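PDB 6THK: pyocin S5 from Pseudomonas aeruginosa PAO1, which kills related bacteria, probably by forming a pore that depolarizes their cytoplasmic membrane, as channel-forming colicins do. Local coordinates for residues 106-109 against 110-114. The protein carries 1 engineered substitution. Numbering follows the deposited sequence.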
# COMPACT_ATOMS: atom_id res chain seq x y z
N LEU A 106 -5.63 -47.70 -25.11
CA LEU A 106 -6.47 -48.33 -24.09
C LEU A 106 -7.93 -48.29 -24.46
O LEU A 106 -8.62 -49.28 -24.22
CB LEU A 106 -6.25 -47.71 -22.70
CG LEU A 106 -6.87 -48.42 -21.49
CD1 LEU A 106 -6.51 -49.89 -21.44
CD2 LEU A 106 -6.43 -47.76 -20.20
N HIS A 107 -8.40 -47.17 -25.04
CA HIS A 107 -9.80 -47.05 -25.43
C HIS A 107 -10.18 -48.03 -26.55
O HIS A 107 -11.27 -48.60 -26.53
CB HIS A 107 -10.18 -45.60 -25.78
CG HIS A 107 -11.62 -45.30 -25.50
ND1 HIS A 107 -12.15 -45.42 -24.22
CD2 HIS A 107 -12.60 -44.91 -26.35
CE1 HIS A 107 -13.44 -45.10 -24.34
NE2 HIS A 107 -13.75 -44.78 -25.60
N LYS A 108 -9.23 -48.26 -27.48
CA LYS A 108 -9.38 -49.21 -28.60
C LYS A 108 -9.37 -50.65 -28.07
O LYS A 108 -10.17 -51.47 -28.52
CB LYS A 108 -8.30 -48.97 -29.68
CG LYS A 108 -8.23 -50.00 -30.82
CD LYS A 108 -9.52 -50.11 -31.64
CE LYS A 108 -9.50 -51.29 -32.58
NZ LYS A 108 -10.84 -51.55 -33.17
N MET A 109 -8.48 -50.95 -27.10
CA MET A 109 -8.34 -52.25 -26.45
C MET A 109 -9.57 -52.61 -25.64
O MET A 109 -9.97 -53.77 -25.66
CB MET A 109 -7.12 -52.26 -25.54
CG MET A 109 -5.87 -52.69 -26.24
SD MET A 109 -4.39 -52.20 -25.35
CE MET A 109 -4.53 -53.15 -23.91
N GLU A 110 -10.15 -51.63 -24.91
CA GLU A 110 -11.36 -51.80 -24.10
C GLU A 110 -12.59 -52.10 -24.98
O GLU A 110 -13.49 -52.81 -24.54
CB GLU A 110 -11.65 -50.52 -23.28
CG GLU A 110 -10.87 -50.36 -21.99
CD GLU A 110 -11.04 -49.03 -21.28
OE1 GLU A 110 -10.65 -48.94 -20.10
OE2 GLU A 110 -11.54 -48.07 -21.91
N SER A 111 -12.67 -51.48 -26.19
CA SER A 111 -13.80 -51.68 -27.10
C SER A 111 -13.77 -53.05 -27.76
O SER A 111 -14.82 -53.67 -27.89
CB SER A 111 -13.92 -50.55 -28.12
OG SER A 111 -12.65 -50.20 -28.63
N ASP A 112 -12.55 -53.54 -28.09
CA ASP A 112 -12.30 -54.87 -28.63
C ASP A 112 -12.61 -55.88 -27.54
O ASP A 112 -13.26 -56.89 -27.83
CB ASP A 112 -10.84 -55.04 -29.09
CG ASP A 112 -10.43 -54.18 -30.27
OD1 ASP A 112 -11.33 -53.57 -30.89
OD2 ASP A 112 -9.22 -54.11 -30.56
N LEU A 113 -12.17 -55.59 -26.27
CA LEU A 113 -12.44 -56.43 -25.10
C LEU A 113 -13.95 -56.63 -24.94
O LEU A 113 -14.38 -57.77 -24.86
CB LEU A 113 -11.83 -55.85 -23.82
CG LEU A 113 -11.98 -56.69 -22.53
CD1 LEU A 113 -11.41 -58.08 -22.71
CD2 LEU A 113 -11.29 -56.02 -21.36
N GLU A 114 -14.74 -55.53 -25.01
CA GLU A 114 -16.20 -55.57 -24.91
C GLU A 114 -16.85 -56.42 -26.01
O GLU A 114 -17.79 -57.16 -25.72
CB GLU A 114 -16.81 -54.17 -24.88
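The imidazole of His107 and the carboxylate of Glu110 meet obliquely, their planes 66° apart, with Glu110 OE2 3.6 Å from His107 ND1. One face of the Asp112 carboxylate lies over Lys108 O, 3.2 Å from Asp112 CG, while Lys108 NZ comes to its edge. All belong to the amphipathic α-helix 95-121, whose inner side lies against helix 157-212. Glu110 suits the border between that side and solvent: its chain runs extended beyond CG and turns the carboxylate back toward the preceding turn, CG lying 3.3 Å from Leu106 O, and OE1 finds its main partner in Arg185 of helix 157-212, a salt bridge between the two helices. Leu106 and Met109, both buried, are apolar residues that face helix 157-212, Leu106 touching Val181 and Leu184, and Met109 touching Ala180; Leu113 touches Ser178 there.

On the solvent-facing side of the same helix, Lys108 and Asp112 form an i to i+4 salt bridge. The lysine chain bends at its second torsion (chi2 60°) and then runs on extended, which brings NZ to 3.1 Å from Asp112 OD1, on the syn lone pair of that oxygen. A long, flexible lysine suits this exposed position, since its methylenes can follow the helix while the ammonium reaches the acid one turn later. The positive charge may also ease the proximity of the carboxylate to the Lys108 carbonyl oxygen.

Regular i to i+4 backbone bonds link the segments, among them Glu110 N to Leu106 O at 2.9 Å. Ser111, small enough to fold its hydroxyl back on the helix, holds OG between its own backbone N and carbonyl carbon (chi1 43°). There OG has two carbonyl acceptors within reach for its single proton: Lys108 O at 2.8 Å and His107 O at 3.0 Å.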